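Local coordinates for Wnt inhibitor of Dorsal protein (Drosophila melanogaster, PDB 4KRR), which probably binds frizzled receptors as a secreted Wnt-family ligand and is represented here by its N-terminal domain and linker, at residues 71-75 and 76-80; 10-13 and 14-18; 96-99 and 100-104; 123-126 and 127-130. All blocks are in the same frame, centred on the assembly; numbering follows the deposited sequence.

Contact 1 (71-75 and 76-80); sequences TKDCA and NGVIA. With NA (sodium ion), chain F.
V78 and I79, in the loop that leaves helix 53-75, close over D73 of its last turn. This is the tight part: V78 CG1 rests 3.6 Å from D73 CB, the two side chains running alongside each other, and I79 CD1 reaches the same D73 CB at 3.7 Å. With V78 CG1 between its backbone N and carbonyl carbon (chi1 80°), that methyl also lies against the D73 carbonyl. V78 N is hydrogen-bonded to D73 O at 3.2 Å and G77 N to C74 O at 3.0 Å. C74 O is shared, since it also binds the sodium ion at 2.7 Å; I79 O does so at 2.5 Å and C82 O is a third ligand. The D73 carboxylate turns to a salt bridge with K14 of helix 8-26, and I79 packs on I11 there. The looser side faces solvent: the N76 amide slants across the K72 chain, ND2 3.6 Å from K72 CG, touching without bonding, although N76 N is hydrogen-bonded to K72 O. Positive phi at G77 and the two bonds back into the last turn make this a Schellman motif, here combined with a sodium site beside the C74-C82 disulfide.

Contact 2 (10-13 and 14-18); sequences DITG and KGLKQ
T12 and L16 stand side by side, one helical turn apart and pointing the same way. The methyl branch of T12 does the touching: CG2 meets L16 CD1 at 3.7 Å, and the hydroxyl on the other branch is used instead for a hydrogen bond to W8 O, one turn back. L16 CG, opposite its own carbonyl carbon (chi1 -64°), is brought close over the carbonyl of T12, 3.2 Å from T12 O, which also accepts the L16 N-H in a nearly straight 2.8 Å bond. With L16 cut back to an alanine, T12 CG2 would probably lose its apolar neighbour and the T12 carbonyl some of its cover.

Two lysines leave the helix differently. K14 passes over the D10 carbonyl, CG 3.4 Å from D10 O, and bends at chi3 (-63°) before its amine heads for D73. K17, fully extended, touches G13 through CB alone, 3.6 Å from G13 O, and then leads away. G15 N bonds to I11 O at 2.9 Å; at this buried position a CB would stand tightly against I11 O. Within the fold, helix 8-26 lies against helix 53-75: I11 packs on I66 and T69, K14 on T69 and L16 on S62, while T12 meets F108, just beyond helix 97-107.

Contact 3 (96-99 and 100-104); sequences EPTK and ALEQY
A100 N donates to E96 O at 3.3 Å, in the carbonyl plane, and L101 N to P97 O at 2.8 Å, so the first turn of helix 97-107 starts from the carbonyls of E96 and P97. The next turn is less even: E102 N is divided between weak bonds to T98 O and K99 O, whereas Q103 N makes a straighter one to K99 O.

Several side chains fold back over these carbonyls. L101 CG, beside its own backbone N (chi1 -77°), hangs 3.3 Å from P97 O, and E102 CG lies equally close, 3.3 Å, to T98 O. Beyond CG the extended E102 chain slants across T98, its OE2 4.1 Å from T98 CG2, a loose touch. T98 OG1 is engaged elsewhere, hydrogen-bonded to Q127 NE2 on helix 113-127. K99 runs alongside E102, but the bends at its chi2 and chi4 carry the amine the other way, into a salt bridge between K99 NZ and E96 OE2 of 3.5 Å. The nearest carboxylate oxygen of E102, OE1, is then 6.4 Å from K99 NZ, too far for a paired charge. A100, with only a methyl, fits against L70 and T71 of helix 53-75, while L101 packs on L126 and Q127.

This is a helix N-terminus, with E96 at the N-cap, its backbone O accepting A100 N, and P97, whose nitrogen has no hydrogen to donate, opening the first turn; the E96-K99 salt bridge runs alongside.

Contact 4 (123-126 and 127-130); sequences GALL and QRSL
R128 lays its guanidinium over the backbone of L125, with L125 CA 3.6 Å above the plane and offset toward the rim. Its chain crosses the L125 side chain at about a right angle, and NH2 reaches L125 CD1 at 3.8 Å. The R128 torsions explain the return: CG sits between the backbone N and the carbonyl carbon (chi1 65°), and the chain then runs extended to NE, back along the helix it has just left. On the way R128 CG passes 3.3 Å from L125 O. NH2 is also hydrogen-bonded to a glycerol, probably from the crystallisation liquor.

S129 points into the helix end, and its hydroxyl donates to L125 O at 2.6 Å, coming from above the carbonyl plane. The same carbonyl receives a weak bond from R128 N, while S129 N reaches L126 O only weakly. Without the hydroxyl, as in an alanine here, L125 O is likely to be left with the weak R128 N-H. Q127 runs extended past the preceding turn, CG 3.3 Å from G123 O, its amide partnered by T98. L125 packs on I161 and L165 of helix 158-170, and S129 shares backbone hydrogen bonds with K156.

As helix 113-127 ends, G123 O still accepts Q127 N and A124 O accepts R128 N. The loss falls on L125 O: S129 N, 3.0 Å from L125 O, is badly angled, and the serine hydroxyl replaces it. Folding back brings the arginine alongside the last turn, where its charge may ease the partial negative charge of the carbonyls, and also near D192.

In the fold
Along the chain the order is contact 2, contact 1, contact 3, contact 4, all within the N-terminal domain. Contact 2 lies in helix 8-26, contact 1 ends helix 53-75, contact 3 begins helix 97-107 and contact 4 ends helix 113-127, just before strand 130-136. Contact 1 touches both contact 2, centres about 14 Å apart, and contact 3, about 12 Å apart; contact 3 also meets contact 4, centres about 11 Å apart. Contacts 2 and 4 are the farthest apart, about 19 Å between centres, and do not touch. Consecutive helices 53-75, 97-107 and 113-127 thus meet at their ends and, with helix 8-26 against helix 53-75, form one helical packing of the Wnt N-terminal domain.

Contact 1 (71-75 and 76-80)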
# COMPACT_ATOMS: atom_id res chain seq x y z
N THR A 71 0.62 7.93 -6.31
CA THR A 71 1.09 9.14 -5.64
C THR A 71 2.36 9.67 -6.29
O THR A 71 2.49 10.86 -6.58
CB THR A 71 1.37 8.88 -4.15
OG1 THR A 71 0.19 8.35 -3.53
CG2 THR A 71 1.77 10.17 -3.45
N LYS A 72 3.31 8.76 -6.53
CA LYS A 72 4.61 9.13 -7.08
C LYS A 72 4.49 9.63 -8.52
O LYS A 72 5.06 10.66 -8.87
CB LYS A 72 5.58 7.95 -7.01
CG LYS A 72 7.00 8.28 -7.40
CD LYS A 72 7.93 7.10 -7.17
CE LYS A 72 9.38 7.46 -7.47
NZ LYS A 72 10.30 6.31 -7.24
N ASP A 73 3.74 8.90 -9.33
CA ASP A 73 3.57 9.25 -10.74
C ASP A 73 2.83 10.58 -10.92
O ASP A 73 3.11 11.32 -11.86
CB ASP A 73 2.86 8.13 -11.50
CG ASP A 73 3.75 6.93 -11.72
OD1 ASP A 73 4.72 6.75 -10.94
OD2 ASP A 73 3.49 6.15 -12.66
N CYS A 74 1.89 10.86 -10.02
CA CYS A 74 1.17 12.13 -10.05
C CYS A 74 2.12 13.29 -9.79
O CYS A 74 2.09 14.30 -10.49
CB CYS A 74 0.05 12.14 -9.01
SG CYS A 74 -1.47 11.29 -9.52
N ALA A 75 2.98 13.12 -8.79
CA ALA A 75 3.96 14.14 -8.44
C ALA A 75 4.97 14.34 -9.56
O ALA A 75 5.45 15.44 -9.80
CB ALA A 75 4.66 13.79 -7.14
N ASN A 76 5.29 13.25 -10.26
CA ASN A 76 6.22 13.31 -11.38
C ASN A 76 5.58 13.91 -12.63
O ASN A 76 6.25 14.12 -13.65
CB ASN A 76 6.78 11.92 -11.70
CG ASN A 76 7.61 11.36 -10.56
OD1 ASN A 76 8.23 12.10 -9.80
ND2 ASN A 76 7.63 10.03 -10.43
N GLY A 77 4.28 14.20 -12.55
CA GLY A 77 3.57 14.88 -13.61
C GLY A 77 3.33 14.04 -14.86
O GLY A 77 3.15 14.59 -15.95
N VAL A 78 3.33 12.72 -14.70
CA VAL A 78 3.13 11.83 -15.84
C VAL A 78 1.65 11.47 -15.99
O VAL A 78 1.24 10.89 -17.00
CB VAL A 78 3.98 10.54 -15.70
CG1 VAL A 78 3.31 9.55 -14.77
CG2 VAL A 78 4.22 9.92 -17.07
N ILE A 79 0.85 11.84 -15.00
CA ILE A 79 -0.58 11.57 -15.02
C ILE A 79 -1.38 12.87 -15.03
O ILE A 79 -1.20 13.73 -14.16
CB ILE A 79 -1.02 10.73 -13.81
CG1 ILE A 79 -0.21 9.43 -13.75
CG2 ILE A 79 -2.51 10.44 -13.87
CD1 ILE A 79 -0.60 8.52 -12.61
N ALA A 80 -2.27 13.01 -16.01
CA ALA A 80 -3.11 14.20 -16.12
C ALA A 80 -4.21 14.20 -15.06
O ALA A 80 -4.75 13.15 -14.72
CB ALA A 80 -3.70 14.30 -17.51
NA NA F . 0.98 14.00 -12.92

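Contact 2 (10-13 and 14-18)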
# COMPACT_ATOMS: atom_id res chain seq x y z
N ASP A 10 -2.17 0.47 -16.32
CA ASP A 10 -0.74 0.65 -16.16
C ASP A 10 -0.36 0.82 -14.69
O ASP A 10 0.65 0.29 -14.24
CB ASP A 10 -0.26 1.86 -16.97
CG ASP A 10 -0.57 1.73 -18.45
OD1 ASP A 10 -0.70 0.58 -18.93
OD2 ASP A 10 -0.69 2.77 -19.13
N ILE A 11 -1.17 1.57 -13.96
CA ILE A 11 -0.92 1.82 -12.54
C ILE A 11 -0.96 0.52 -11.74
O ILE A 11 -0.05 0.22 -10.97
CB ILE A 11 -1.94 2.81 -11.95
CG1 ILE A 11 -1.72 4.20 -12.55
CG2 ILE A 11 -1.82 2.87 -10.44
CD1 ILE A 11 -0.38 4.81 -12.19
N THR A 12 -2.02 -0.26 -11.94
CA THR A 12 -2.18 -1.55 -11.27
C THR A 12 -1.07 -2.51 -11.66
O THR A 12 -0.51 -3.21 -10.80
CB THR A 12 -3.55 -2.19 -11.61
OG1 THR A 12 -4.60 -1.31 -11.18
CG2 THR A 12 -3.70 -3.53 -10.91
N GLY A 13 -0.74 -2.55 -12.95
CA GLY A 13 0.32 -3.40 -13.45
C GLY A 13 1.65 -3.16 -12.77
O GLY A 13 2.29 -4.10 -12.28
N LYS A 14 2.07 -1.90 -12.72
CA LYS A 14 3.33 -1.52 -12.09
C LYS A 14 3.25 -1.73 -10.58
O LYS A 14 4.22 -2.18 -9.96
CB LYS A 14 3.69 -0.06 -12.39
CG LYS A 14 4.06 0.22 -13.84
CD LYS A 14 4.59 1.65 -14.02
CE LYS A 14 3.54 2.70 -13.68
NZ LYS A 14 4.08 4.09 -13.72
N GLY A 15 2.10 -1.42 -10.00
CA GLY A 15 1.89 -1.62 -8.58
C GLY A 15 2.03 -3.08 -8.16
O GLY A 15 2.76 -3.39 -7.22
N LEU A 16 1.33 -3.97 -8.86
CA LEU A 16 1.36 -5.39 -8.53
C LEU A 16 2.74 -6.01 -8.72
O LEU A 16 3.12 -6.93 -8.00
CB LEU A 16 0.31 -6.16 -9.33
CG LEU A 16 -1.15 -5.78 -9.04
CD1 LEU A 16 -2.10 -6.69 -9.80
CD2 LEU A 16 -1.42 -5.84 -7.54
N LYS A 17 3.49 -5.52 -9.71
CA LYS A 17 4.85 -6.00 -9.93
C LYS A 17 5.73 -5.63 -8.74
O LYS A 17 6.48 -6.46 -8.23
CB LYS A 17 5.43 -5.43 -11.22
CG LYS A 17 6.85 -5.90 -11.51
CD LYS A 17 7.38 -5.30 -12.81
CE LYS A 17 8.82 -5.72 -13.07
NZ LYS A 17 9.34 -5.15 -14.35
N GLN A 18 5.61 -4.38 -8.29
CA GLN A 18 6.35 -3.91 -7.13
C GLN A 18 5.92 -4.66 -5.88
O GLN A 18 6.75 -5.05 -5.05
CB GLN A 18 6.15 -2.40 -6.95
CG GLN A 18 6.75 -1.83 -5.67
CD GLN A 18 8.27 -1.94 -5.63
OE1 GLN A 18 8.82 -2.86 -5.02
NE2 GLN A 18 8.94 -1.00 -6.28

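Contact 3 (96-99 and 100-104)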
# COMPACT_ATOMS: atom_id res chain seq x y z
N GLU A 96 1.20 13.63 -2.68
CA GLU A 96 -0.12 13.79 -2.09
C GLU A 96 -0.82 12.44 -1.97
O GLU A 96 -1.70 12.13 -2.77
CB GLU A 96 -0.96 14.76 -2.93
CG GLU A 96 -0.40 16.17 -3.00
CD GLU A 96 -1.12 17.04 -4.02
OE1 GLU A 96 -1.05 16.72 -5.23
OE2 GLU A 96 -1.74 18.04 -3.61
N PRO A 97 -0.42 11.63 -0.98
CA PRO A 97 -0.96 10.28 -0.81
C PRO A 97 -2.45 10.27 -0.51
O PRO A 97 -3.15 9.34 -0.92
CB PRO A 97 -0.17 9.73 0.39
CG PRO A 97 0.32 10.94 1.12
CD PRO A 97 0.57 11.97 0.07
N THR A 98 -2.94 11.29 0.18
CA THR A 98 -4.36 11.37 0.50
C THR A 98 -5.21 11.52 -0.76
O THR A 98 -6.27 10.89 -0.88
CB THR A 98 -4.65 12.53 1.48
OG1 THR A 98 -3.95 12.29 2.71
CG2 THR A 98 -6.14 12.63 1.76
N LYS A 99 -4.75 12.34 -1.70
CA LYS A 99 -5.42 12.49 -2.98
C LYS A 99 -5.48 11.15 -3.71
O LYS A 99 -6.50 10.79 -4.29
CB LYS A 99 -4.69 13.52 -3.85
CG LYS A 99 -4.68 14.93 -3.29
CD LYS A 99 -6.07 15.52 -3.23
CE LYS A 99 -6.02 17.00 -2.87
NZ LYS A 99 -5.24 17.78 -3.87
N ALA A 100 -4.37 10.42 -3.68
CA ALA A 100 -4.27 9.12 -4.34
C ALA A 100 -5.16 8.09 -3.67
O ALA A 100 -5.77 7.26 -4.34
CB ALA A 100 -2.82 8.65 -4.35
N LEU A 101 -5.23 8.14 -2.34
CA LEU A 101 -6.11 7.24 -1.59
C LEU A 101 -7.58 7.44 -1.94
O LEU A 101 -8.39 6.52 -1.82
CB LEU A 101 -5.90 7.44 -0.09
CG LEU A 101 -4.65 6.79 0.49
CD1 LEU A 101 -4.40 7.28 1.91
CD2 LEU A 101 -4.78 5.28 0.46
N GLU A 102 -7.94 8.65 -2.36
CA GLU A 102 -9.32 8.96 -2.72
C GLU A 102 -9.66 8.42 -4.11
O GLU A 102 -10.75 7.88 -4.33
CB GLU A 102 -9.58 10.46 -2.64
CG GLU A 102 -9.52 11.04 -1.22
CD GLU A 102 -9.54 12.55 -1.20
OE1 GLU A 102 -9.37 13.17 -2.27
OE2 GLU A 102 -9.73 13.13 -0.10
N GLN A 103 -8.72 8.56 -5.05
CA GLN A 103 -8.90 7.98 -6.38
C GLN A 103 -8.93 6.45 -6.30
O GLN A 103 -9.58 5.79 -7.11
CB GLN A 103 -7.80 8.44 -7.33
CG GLN A 103 -7.73 9.96 -7.51
CD GLN A 103 -7.23 10.37 -8.88
OE1 GLN A 103 -7.39 9.64 -9.86
NE2 GLN A 103 -6.61 11.54 -8.96
N TYR A 104 -8.22 5.90 -5.32
CA TYR A 104 -8.22 4.47 -5.10
C TYR A 104 -9.58 4.00 -4.59
O TYR A 104 -10.12 3.01 -5.07
CB TYR A 104 -7.11 4.06 -4.11
CG TYR A 104 -6.99 2.57 -3.91
CD1 TYR A 104 -7.77 1.90 -2.97
CD2 TYR A 104 -6.10 1.82 -4.67
CE1 TYR A 104 -7.66 0.54 -2.79
CE2 TYR A 104 -5.99 0.44 -4.50
CZ TYR A 104 -6.78 -0.19 -3.55
OH TYR A 104 -6.67 -1.55 -3.37

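Contact 4 (123-126 and 127-130)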
# COMPACT_ATOMS: atom_id res chain seq x y z
N GLY A 123 -4.37 2.90 4.39
CA GLY A 123 -4.51 4.31 4.08
C GLY A 123 -3.80 5.19 5.09
O GLY A 123 -3.06 6.10 4.71
N ALA A 124 -4.02 4.92 6.37
CA ALA A 124 -3.41 5.69 7.45
C ALA A 124 -1.89 5.53 7.47
O ALA A 124 -1.16 6.48 7.78
CB ALA A 124 -3.99 5.27 8.79
N LEU A 125 -1.41 4.34 7.13
CA LEU A 125 0.02 4.06 7.09
C LEU A 125 0.71 4.91 6.04
O LEU A 125 1.73 5.54 6.31
CB LEU A 125 0.27 2.58 6.80
CG LEU A 125 1.73 2.24 6.50
CD1 LEU A 125 2.59 2.31 7.75
CD2 LEU A 125 1.83 0.88 5.83
N LEU A 126 0.14 4.93 4.84
CA LEU A 126 0.69 5.72 3.74
C LEU A 126 0.67 7.21 4.04
O LEU A 126 1.49 7.97 3.53
CB LEU A 126 -0.08 5.43 2.45
CG LEU A 126 0.03 3.99 1.95
CD1 LEU A 126 -0.95 3.73 0.83
CD2 LEU A 126 1.45 3.71 1.49
N GLN A 127 -0.28 7.63 4.88
CA GLN A 127 -0.37 9.03 5.27
C GLN A 127 0.73 9.41 6.25
O GLN A 127 1.15 10.57 6.30
CB GLN A 127 -1.75 9.34 5.86
CG GLN A 127 -2.86 9.42 4.81
CD GLN A 127 -4.22 9.65 5.43
OE1 GLN A 127 -4.55 9.10 6.47
NE2 GLN A 127 -5.02 10.48 4.77
N ARG A 128 1.19 8.44 7.03
CA ARG A 128 2.28 8.69 7.97
C ARG A 128 3.59 8.11 7.45
O ARG A 128 4.54 7.92 8.22
CB ARG A 128 1.95 8.14 9.36
CG ARG A 128 1.81 6.63 9.42
CD ARG A 128 1.63 6.15 10.85
NE ARG A 128 1.59 4.70 10.93
CZ ARG A 128 0.48 3.97 10.83
NH1 ARG A 128 -0.69 4.57 10.65
NH2 ARG A 128 0.54 2.65 10.91
N SER A 129 3.65 7.83 6.16
CA SER A 129 4.85 7.30 5.53
C SER A 129 5.55 8.36 4.69
O SER A 129 6.26 8.04 3.73
CB SER A 129 4.52 6.08 4.66
OG SER A 129 4.10 4.98 5.45
N LEU A 130 5.35 9.62 5.05
CA LEU A 130 5.97 10.72 4.32
C LEU A 130 7.36 11.06 4.86
O LEU A 130 7.56 11.18 6.06
CB LEU A 130 5.09 11.97 4.36
CG LEU A 130 3.88 11.99 3.43
CD1 LEU A 130 3.12 13.29 3.60
CD2 LEU A 130 4.30 11.80 1.98